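Local coordinates for protein transglutaminase elicitor (Phytophthora sojae, PDB 3TW5) that probably cross-links proteins by joining glutamine side chains to amines and acts as an elicitor of plant innate immunity, at residues 40-45 against 282-287; 126-131 against 229-234; 131-136 against 219-224. The protein carries 1 engineered substitution. All blocks are in the same frame, centred on the assembly; numbering follows the deposited sequence.

In the fold
From the N terminus, the chain first passes residues 40-45, in the loop between strand 29-31 and helix 60-67. It then reaches helix 128-137, whose start serves contact 2 and whose next turn serves contact 3. Contact 3 closes first, when strand 221-223 meets residues 131-136. Contact 2 encloses it as the beginning of strand 232-246 returns to residues 126-131. Contact 1 is the outermost, closed by residues 282-287 after strand 269-280, so the three nest without crossing. W131 belongs to both inner contacts, and strands 221-223 and 232-246 are antiparallel neighbours. Helix 128-137 is thus bound to the large sheet, while E282 and Y41 link contact 1 to contact 2.

Contact 1: 40-45 against 282-287; sequences PYWPTY and ETYTDG
Y284 takes P40 against one face of its ring and turns an edge to W42. P40 CB sits over that face of the phenol, 3.7 Å from the ring centroid and 19° off its normal, a CH-pi contact displaced toward the rim. The edge of Y284 faces the six-membered ring of W42 in a T-shaped pair, planes at 84°, with W42 CZ3 and Y284 CE1 4.1 Å apart. Y284 has its CG beside the backbone N (chi1 -66°), which brings the ring end toward 40-45, where Y284 OH lies 3.3 Å from P43 CD. P40 CG also lies over a face of W42, so this proline packs on both aromatic rings. At the other end, E282 is bent at chi2: E282 CG rests 3.6 Å from Y41 N and 3.8 Å from Y41 CD2, reaching the tyrosine ring at its edge. The carboxylate stands steeply to that ring, while P43 CG lies over one ring face. Y41 OH is hydrogen-bonded to T123 O. M155 of helix 154-167 packs on P40 and W42, and A159 on W42, whereas helix 128-137 touches both segments, S128 on Y41 and W131 on E282.

Contact 2: 126-131 against 229-234; sequences GISHAW and EVWNQP. Engineered in segment 126-131: S128 (natural residue Cys).
Where S128 and W131 come up against N232 and P234, I127 O at the N-cap accepts two backbone bonds, from A130 N and W131 N, each 3.0 Å long, and so fixes the first helical turn. S128, an engineered serine where the natural residue is cysteine, holds OG between its backbone N and carbonyl carbon (chi1 67°); S128 OG takes a weak bond from N232 N at 3.3 Å. S128 CB also lies 3.9 Å from W231 CE3. A helix headed by cysteine and packed on an antiparallel sheet is the papain-like arrangement of clan CA, where that cysteine is the nucleophile; position 128 is consistent with such a role. The N232 side chain leans along the helix start, N232 CG 3.8 Å from H129 CA, and its OD1 is hydrogen-bonded to W334 NE1. H129 NE2 is hydrogen-bonded to D166 OD1. With CG anti to its backbone N (chi1 152°), W131 brings its indole against the strand. P234 CD stands over one face of its six-membered ring, 3.9 Å from the centroid and 26° off the normal, a CH-pi contact, while W131 CZ3 approaches N232 O at 3.5 Å. W131 NE1 is hydrogen-bonded to W37 O.

Contact 3: 131-136 against 219-224; sequences WSPAAI and TFVADV
I136 reaches from the helix onto T219 and V221, its CB pointing toward residues 219-224. From CB the chain divides. The short branch, I136 CG2, meets the methyl T219 CG2 at 3.7 Å. The long branch passes the same methyl with CG1, at 3.9 Å from T219 CG2, and is nearly extended beyond (chi2 159°). That carries I136 CD1 past T219 to V221, where it lies 3.7 Å from V221 CG2 and also approaches the backbone carbonyl of F220. T219 gives its methyl to the isoleucine while its OG1 is hydrogen-bonded to V235 O, the polar and apolar branches thus serving different neighbours. V221 meets the helix with both methyls: CG2 receives I136 CD1 and also borders S132 and P133, while V221 CG1 packs 3.6 Å from S132 CB. S132 OG is turned back within its own helix and bonds to S128 O. P133 also packs on W334 and P336 of strand 333-336; as a proline its nitrogen has no hydrogen for the preceding turn, and the helix is kinked there. No hydrogen bond joins the segments. Helix 131-136 and strand 221-223 run roughly antiparallel, their axes 9.4 Å apart at an angle of 149°, an apolar helix-on-sheet packing consistent with the papain-like folds of clan CA, in which the helix that begins with the catalytic cysteine packs on an antiparallel sheet.

Contact 1: 40-45 against 282-287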
loop_
_atom_site.group_PDB
_atom_site.type_symbol
_atom_site.label_atom_id
_atom_site.label_comp_id
_atom_site.label_asym_id
_atom_site.label_seq_id
_atom_site.Cartn_x
_atom_site.Cartn_y
_atom_site.Cartn_z
ATOM N N PRO A 40 -2.081 5.955 -8.942
ATOM C CA PRO A 40 -3.261 5.099 -8.947
ATOM C C PRO A 40 -2.919 3.617 -8.845
ATOM O O PRO A 40 -1.752 3.234 -8.948
ATOM C CB PRO A 40 -3.908 5.404 -10.297
ATOM C CG PRO A 40 -2.799 5.844 -11.164
ATOM C CD PRO A 40 -1.652 6.305 -10.304
ATOM N N TYR A 41 -3.947 2.804 -8.635
ATOM C CA TYR A 41 -3.795 1.358 -8.581
ATOM C C TYR A 41 -4.039 0.736 -9.959
ATOM O O TYR A 41 -4.226 -0.477 -10.075
ATOM C CB TYR A 41 -4.717 0.754 -7.511
ATOM C CG TYR A 41 -6.198 0.826 -7.821
ATOM C CD1 TYR A 41 -6.907 -0.318 -8.192
ATOM C CD2 TYR A 41 -6.895 2.034 -7.732
ATOM C CE1 TYR A 41 -8.275 -0.264 -8.472
ATOM C CE2 TYR A 41 -8.262 2.103 -8.015
ATOM C CZ TYR A 41 -8.945 0.951 -8.379
ATOM O OH TYR A 41 -10.292 1.018 -8.657
ATOM N N TRP A 42 -4.032 1.586 -10.989
ATOM C CA TRP A 42 -4.159 1.179 -12.395
ATOM C C TRP A 42 -5.112 0.005 -12.587
ATOM O O TRP A 42 -4.681 -1.097 -12.928
ATOM C CB TRP A 42 -2.779 0.889 -12.992
ATOM C CG TRP A 42 -1.878 2.073 -12.900
ATOM C CD1 TRP A 42 -0.873 2.272 -11.999
ATOM C CD2 TRP A 42 -1.926 3.248 -13.717
ATOM N NE1 TRP A 42 -0.279 3.492 -12.213
ATOM C CE2 TRP A 42 -0.906 4.113 -13.262
ATOM C CE3 TRP A 42 -2.727 3.652 -14.795
ATOM C CZ2 TRP A 42 -0.665 5.362 -13.846
ATOM C CZ3 TRP A 42 -2.485 4.891 -15.376
ATOM C CH2 TRP A 42 -1.461 5.732 -14.900
ATOM N N PRO A 43 -6.417 0.247 -12.373
ATOM C CA PRO A 43 -7.419 -0.810 -12.277
ATOM C C PRO A 43 -7.457 -1.724 -13.496
ATOM O O PRO A 43 -7.194 -1.285 -14.620
ATOM C CB PRO A 43 -8.739 -0.042 -12.156
ATOM C CG PRO A 43 -8.362 1.321 -11.747
ATOM C CD PRO A 43 -7.039 1.582 -12.359
ATOM N N THR A 44 -7.782 -2.988 -13.248
ATOM C CA THR A 44 -7.903 -4.002 -14.288
ATOM C C THR A 44 -9.061 -3.671 -15.230
ATOM O O THR A 44 -8.931 -3.792 -16.449
ATOM C CB THR A 44 -8.098 -5.405 -13.658
ATOM O OG1 THR A 44 -7.024 -5.676 -12.751
ATOM C CG2 THR A 44 -8.140 -6.494 -14.717
ATOM N N TYR A 45 -10.181 -3.227 -14.658
ATOM C CA TYR A 45 -11.393 -2.943 -15.430
ATOM C C TYR A 45 -11.223 -1.789 -16.429
ATOM O O TYR A 45 -12.047 -1.617 -17.330
ATOM C CB TYR A 45 -12.591 -2.705 -14.499
ATOM C CG TYR A 45 -12.774 -1.268 -14.076
ATOM C CD1 TYR A 45 -13.651 -0.426 -14.766
ATOM C CD2 TYR A 45 -12.074 -0.746 -12.993
ATOM C CE1 TYR A 45 -13.821 0.900 -14.386
ATOM C CE2 TYR A 45 -12.240 0.578 -12.601
ATOM C CZ TYR A 45 -13.112 1.394 -13.305
ATOM O OH TYR A 45 -13.275 2.702 -12.924
ATOM N N GLU A 282 -4.762 6.932 -3.781
ATOM C CA GLU A 282 -4.639 6.968 -5.241
ATOM C C GLU A 282 -5.079 8.283 -5.886
ATOM O O GLU A 282 -6.038 8.916 -5.437
ATOM C CB GLU A 282 -5.424 5.805 -5.865
ATOM C CG GLU A 282 -4.869 4.409 -5.551
ATOM C CD GLU A 282 -5.312 3.852 -4.195
ATOM O OE1 GLU A 282 -6.047 4.541 -3.452
ATOM O OE2 GLU A 282 -4.919 2.711 -3.871
ATOM N N THR A 283 -4.366 8.674 -6.942
ATOM C CA THR A 283 -4.707 9.847 -7.758
ATOM C C THR A 283 -4.034 9.794 -9.131
ATOM O O THR A 283 -2.973 9.192 -9.286
ATOM C CB THR A 283 -4.334 11.185 -7.058
ATOM O OG1 THR A 283 -4.748 12.292 -7.873
ATOM C CG2 THR A 283 -2.834 11.279 -6.805
ATOM N N TYR A 284 -4.654 10.437 -10.117
ATOM C CA TYR A 284 -4.084 10.524 -11.459
ATOM C C TYR A 284 -3.422 11.882 -11.724
ATOM O O TYR A 284 -3.079 12.209 -12.863
ATOM C CB TYR A 284 -5.148 10.219 -12.512
ATOM C CG TYR A 284 -5.654 8.793 -12.492
ATOM C CD1 TYR A 284 -5.133 7.836 -13.360
ATOM C CD2 TYR A 284 -6.665 8.403 -11.613
ATOM C CE1 TYR A 284 -5.604 6.526 -13.352
ATOM C CE2 TYR A 284 -7.141 7.095 -11.597
ATOM C CZ TYR A 284 -6.607 6.165 -12.467
ATOM O OH TYR A 284 -7.077 4.872 -12.451
ATOM N N THR A 285 -3.236 12.661 -10.661
ATOM C CA THR A 285 -2.640 13.991 -10.766
ATOM C C THR A 285 -1.169 13.908 -11.179
ATOM O O THR A 285 -0.346 13.299 -10.490
ATOM C CB THR A 285 -2.786 14.779 -9.445
ATOM O OG1 THR A 285 -4.151 14.735 -9.014
ATOM C CG2 THR A 285 -2.364 16.233 -9.628
ATOM N N ASP A 286 -0.857 14.526 -12.314
ATOM C CA ASP A 286 0.494 14.509 -12.873
ATOM C C ASP A 286 1.431 15.449 -12.109
ATOM O O ASP A 286 0.977 16.329 -11.373
ATOM C CB ASP A 286 0.446 14.880 -14.362
ATOM C CG ASP A 286 1.702 14.468 -15.119
ATOM O OD1 ASP A 286 2.519 13.683 -14.578
ATOM O OD2 ASP A 286 1.869 14.936 -16.269
ATOM N N GLY A 287 2.735 15.247 -12.281
ATOM C CA GLY A 287 3.747 16.091 -11.655
ATOM C C GLY A 287 4.367 15.466 -10.423
ATOM O O GLY A 287 3.886 14.446 -9.918
#

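Contact 2: 126-131 against 229-234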
loop_
_atom_site.group_PDB
_atom_site.type_symbol
_atom_site.label_atom_id
_atom_site.label_comp_id
_atom_site.label_asym_id
_atom_site.label_seq_id
_atom_site.Cartn_x
_atom_site.Cartn_y
_atom_site.Cartn_z
ATOM N N GLY A 126 -6.747 -4.510 -9.208
ATOM C CA GLY A 126 -5.671 -3.622 -9.636
ATOM C C GLY A 126 -4.297 -4.020 -9.134
ATOM O O GLY A 126 -4.058 -5.177 -8.784
ATOM N N ILE A 127 -3.390 -3.048 -9.106
ATOM C CA ILE A 127 -2.007 -3.284 -8.705
ATOM C C ILE A 127 -1.564 -2.371 -7.553
ATOM O O ILE A 127 -0.456 -1.824 -7.564
ATOM C CB ILE A 127 -1.027 -3.179 -9.910
ATOM C CG1 ILE A 127 -1.201 -1.846 -10.648
ATOM C CG2 ILE A 127 -1.223 -4.352 -10.863
ATOM C CD1 ILE A 127 -0.013 -1.453 -11.495
ATOM N N SER A 128 -2.435 -2.217 -6.556
ATOM C CA SER A 128 -2.123 -1.427 -5.362
ATOM C C SER A 128 -0.961 -2.041 -4.588
ATOM O O SER A 128 -0.175 -1.327 -3.960
ATOM C CB SER A 128 -3.350 -1.310 -4.454
ATOM O OG SER A 128 -3.699 -2.567 -3.900
ATOM N N HIS A 129 -0.869 -3.368 -4.648
ATOM C CA HIS A 129 0.216 -4.136 -4.036
ATOM C C HIS A 129 1.563 -3.848 -4.699
ATOM O O HIS A 129 2.615 -4.113 -4.118
ATOM C CB HIS A 129 -0.086 -5.629 -4.141
ATOM C CG HIS A 129 -0.238 -6.113 -5.549
ATOM N ND1 HIS A 129 -1.459 -6.193 -6.181
ATOM C CD2 HIS A 129 0.683 -6.523 -6.454
ATOM C CE1 HIS A 129 -1.286 -6.640 -7.413
ATOM N NE2 HIS A 129 0.005 -6.846 -7.604
ATOM N N ALA A 130 1.514 -3.320 -5.920
ATOM C CA ALA A 130 2.710 -3.011 -6.694
ATOM C C ALA A 130 3.088 -1.533 -6.605
ATOM O O ALA A 130 4.274 -1.197 -6.539
ATOM C CB ALA A 130 2.515 -3.422 -8.136
ATOM N N TRP A 131 2.082 -0.660 -6.609
ATOM C CA TRP A 131 2.294 0.781 -6.482
ATOM C C TRP A 131 2.888 1.160 -5.125
ATOM O O TRP A 131 3.825 1.961 -5.055
ATOM C CB TRP A 131 0.991 1.549 -6.731
ATOM C CG TRP A 131 0.920 2.864 -6.004
ATOM C CD1 TRP A 131 1.705 3.962 -6.214
ATOM C CD2 TRP A 131 0.023 3.211 -4.945
ATOM N NE1 TRP A 131 1.356 4.968 -5.349
ATOM C CE2 TRP A 131 0.323 4.536 -4.560
ATOM C CE3 TRP A 131 -1.011 2.532 -4.283
ATOM C CZ2 TRP A 131 -0.372 5.200 -3.542
ATOM C CZ3 TRP A 131 -1.702 3.191 -3.269
ATOM C CH2 TRP A 131 -1.379 4.513 -2.912
ATOM N N GLU A 229 -12.386 -7.078 0.288
ATOM C CA GLU A 229 -11.328 -6.782 -0.676
ATOM C C GLU A 229 -10.021 -6.331 -0.018
ATOM O O GLU A 229 -10.022 -5.736 1.064
ATOM C CB GLU A 229 -11.811 -5.743 -1.691
ATOM C CG GLU A 229 -12.383 -4.471 -1.076
ATOM C CD GLU A 229 -13.272 -3.710 -2.038
ATOM O OE1 GLU A 229 -12.955 -2.538 -2.337
ATOM O OE2 GLU A 229 -14.282 -4.282 -2.501
ATOM N N VAL A 230 -8.914 -6.630 -0.694
ATOM C CA VAL A 230 -7.574 -6.292 -0.225
ATOM C C VAL A 230 -7.143 -4.945 -0.815
ATOM O O VAL A 230 -7.168 -4.758 -2.035
ATOM C CB VAL A 230 -6.554 -7.408 -0.603
ATOM C CG1 VAL A 230 -5.136 -7.039 -0.173
ATOM C CG2 VAL A 230 -6.968 -8.750 0.009
ATOM N N TRP A 231 -6.765 -4.012 0.056
ATOM C CA TRP A 231 -6.241 -2.715 -0.368
ATOM C C TRP A 231 -4.866 -2.459 0.223
ATOM O O TRP A 231 -4.666 -2.617 1.424
ATOM C CB TRP A 231 -7.190 -1.580 0.023
ATOM C CG TRP A 231 -8.227 -1.278 -1.013
ATOM C CD1 TRP A 231 -9.582 -1.441 -0.896
ATOM C CD2 TRP A 231 -7.999 -0.767 -2.336
ATOM N NE1 TRP A 231 -10.212 -1.056 -2.058
ATOM C CE2 TRP A 231 -9.264 -0.641 -2.959
ATOM C CE3 TRP A 231 -6.853 -0.401 -3.053
ATOM C CZ2 TRP A 231 -9.412 -0.166 -4.267
ATOM C CZ3 TRP A 231 -7.001 0.067 -4.350
ATOM C CH2 TRP A 231 -8.272 0.182 -4.943
ATOM N N ASN A 232 -3.923 -2.064 -0.625
ATOM C CA ASN A 232 -2.572 -1.745 -0.180
ATOM C C ASN A 232 -2.281 -0.260 -0.302
ATOM O O ASN A 232 -2.520 0.343 -1.349
ATOM C CB ASN A 232 -1.534 -2.546 -0.967
ATOM C CG ASN A 232 -1.578 -4.025 -0.656
ATOM O OD1 ASN A 232 -0.789 -4.523 0.143
ATOM N ND2 ASN A 232 -2.503 -4.737 -1.287
ATOM N N GLN A 233 -1.775 0.323 0.781
ATOM C CA GLN A 233 -1.397 1.734 0.810
ATOM C C GLN A 233 -0.035 1.865 1.485
ATOM O O GLN A 233 0.212 1.208 2.497
ATOM C CB GLN A 233 -2.425 2.571 1.587
ATOM C CG GLN A 233 -3.901 2.207 1.382
ATOM C CD GLN A 233 -4.455 2.643 0.040
ATOM O OE1 GLN A 233 -4.011 3.631 -0.542
ATOM N NE2 GLN A 233 -5.440 1.905 -0.458
ATOM N N PRO A 234 0.855 2.712 0.933
ATOM C CA PRO A 234 2.125 2.975 1.605
ATOM C C PRO A 234 1.934 3.950 2.766
ATOM O O PRO A 234 1.279 4.983 2.607
ATOM C CB PRO A 234 2.977 3.604 0.504
ATOM C CG PRO A 234 2.002 4.266 -0.394
ATOM C CD PRO A 234 0.741 3.447 -0.340
#

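Contact 3: 131-136 against 219-224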
loop_
_atom_site.group_PDB
_atom_site.type_symbol
_atom_site.label_atom_id
_atom_site.label_comp_id
_atom_site.label_asym_id
_atom_site.label_seq_id
_atom_site.Cartn_x
_atom_site.Cartn_y
_atom_site.Cartn_z
ATOM N N TRP A 131 2.082 -0.660 -6.609
ATOM C CA TRP A 131 2.294 0.781 -6.482
ATOM C C TRP A 131 2.888 1.160 -5.125
ATOM O O TRP A 131 3.825 1.961 -5.055
ATOM C CB TRP A 131 0.991 1.549 -6.731
ATOM C CG TRP A 131 0.920 2.864 -6.004
ATOM C CD1 TRP A 131 1.705 3.962 -6.214
ATOM C CD2 TRP A 131 0.023 3.211 -4.945
ATOM N NE1 TRP A 131 1.356 4.968 -5.349
ATOM C CE2 TRP A 131 0.323 4.536 -4.560
ATOM C CE3 TRP A 131 -1.011 2.532 -4.283
ATOM C CZ2 TRP A 131 -0.372 5.200 -3.542
ATOM C CZ3 TRP A 131 -1.702 3.191 -3.269
ATOM C CH2 TRP A 131 -1.379 4.513 -2.912
ATOM N N SER A 132 2.338 0.583 -4.057
ATOM C CA SER A 132 2.748 0.908 -2.688
ATOM C C SER A 132 4.256 0.769 -2.435
ATOM O O SER A 132 4.886 1.721 -1.974
ATOM C CB SER A 132 1.948 0.093 -1.672
ATOM O OG SER A 132 0.559 0.240 -1.889
ATOM N N PRO A 133 4.844 -0.410 -2.737
ATOM C CA PRO A 133 6.287 -0.537 -2.544
ATOM C C PRO A 133 7.093 0.351 -3.490
ATOM O O PRO A 133 8.188 0.779 -3.134
ATOM C CB PRO A 133 6.554 -2.017 -2.836
ATOM C CG PRO A 133 5.414 -2.460 -3.662
ATOM C CD PRO A 133 4.244 -1.684 -3.174
ATOM N N ALA A 134 6.552 0.625 -4.676
ATOM C CA ALA A 134 7.193 1.532 -5.623
ATOM C C ALA A 134 7.170 2.961 -5.087
ATOM O O ALA A 134 8.158 3.688 -5.203
ATOM C CB ALA A 134 6.529 1.452 -6.980
ATOM N N ALA A 135 6.048 3.349 -4.482
ATOM C CA ALA A 135 5.925 4.648 -3.822
ATOM C C ALA A 135 7.006 4.850 -2.759
ATOM O O ALA A 135 7.611 5.920 -2.672
ATOM C CB ALA A 135 4.548 4.802 -3.218
ATOM N N ILE A 136 7.254 3.807 -1.971
ATOM C CA ILE A 136 8.272 3.844 -0.925
ATOM C C ILE A 136 9.687 3.844 -1.512
ATOM O O ILE A 136 10.412 4.832 -1.383
ATOM C CB ILE A 136 8.104 2.674 0.081
ATOM C CG1 ILE A 136 6.727 2.737 0.751
ATOM C CG2 ILE A 136 9.227 2.685 1.122
ATOM C CD1 ILE A 136 6.263 1.424 1.349
ATOM N N THR A 219 9.430 2.753 6.637
ATOM C CA THR A 219 7.971 2.627 6.560
ATOM C C THR A 219 7.528 1.268 5.988
ATOM O O THR A 219 8.366 0.428 5.650
ATOM C CB THR A 219 7.326 3.810 5.789
ATOM O OG1 THR A 219 5.900 3.742 5.904
ATOM C CG2 THR A 219 7.723 3.799 4.319
ATOM N N PHE A 220 6.215 1.057 5.896
ATOM C CA PHE A 220 5.653 -0.211 5.425
ATOM C C PHE A 220 4.377 -0.032 4.603
ATOM O O PHE A 220 3.935 1.091 4.359
ATOM C CB PHE A 220 5.405 -1.168 6.599
ATOM C CG PHE A 220 4.569 -0.582 7.708
ATOM C CD1 PHE A 220 3.181 -0.571 7.625
ATOM C CD2 PHE A 220 5.173 -0.057 8.845
ATOM C CE1 PHE A 220 2.408 -0.032 8.652
ATOM C CE2 PHE A 220 4.409 0.477 9.876
ATOM C CZ PHE A 220 3.026 0.493 9.779
ATOM N N VAL A 221 3.801 -1.155 4.176
ATOM C CA VAL A 221 2.544 -1.183 3.433
ATOM C C VAL A 221 1.480 -1.854 4.298
ATOM O O VAL A 221 1.743 -2.882 4.928
ATOM C CB VAL A 221 2.689 -1.953 2.097
ATOM C CG1 VAL A 221 1.402 -1.902 1.300
ATOM C CG2 VAL A 221 3.835 -1.396 1.271
ATOM N N ALA A 222 0.283 -1.267 4.327
ATOM C CA ALA A 222 -0.805 -1.758 5.170
ATOM C C ALA A 222 -2.099 -1.978 4.395
ATOM O O ALA A 222 -2.378 -1.267 3.429
ATOM C CB ALA A 222 -1.044 -0.796 6.320
ATOM N N ASP A 223 -2.874 -2.977 4.820
ATOM C CA ASP A 223 -4.247 -3.142 4.355
ATOM C C ASP A 223 -5.146 -2.391 5.313
ATOM O O ASP A 223 -5.271 -2.765 6.476
ATOM C CB ASP A 223 -4.652 -4.618 4.297
ATOM C CG ASP A 223 -6.096 -4.821 3.823
ATOM O OD1 ASP A 223 -6.724 -3.858 3.323
ATOM O OD2 ASP A 223 -6.607 -5.956 3.946
ATOM N N VAL A 224 -5.779 -1.334 4.817
ATOM C CA VAL A 224 -6.523 -0.418 5.679
ATOM C C VAL A 224 -8.046 -0.575 5.603
ATOM O O VAL A 224 -8.781 0.151 6.277
ATOM C CB VAL A 224 -6.126 1.052 5.414
ATOM C CG1 VAL A 224 -4.683 1.293 5.832
ATOM C CG2 VAL A 224 -6.341 1.417 3.945
#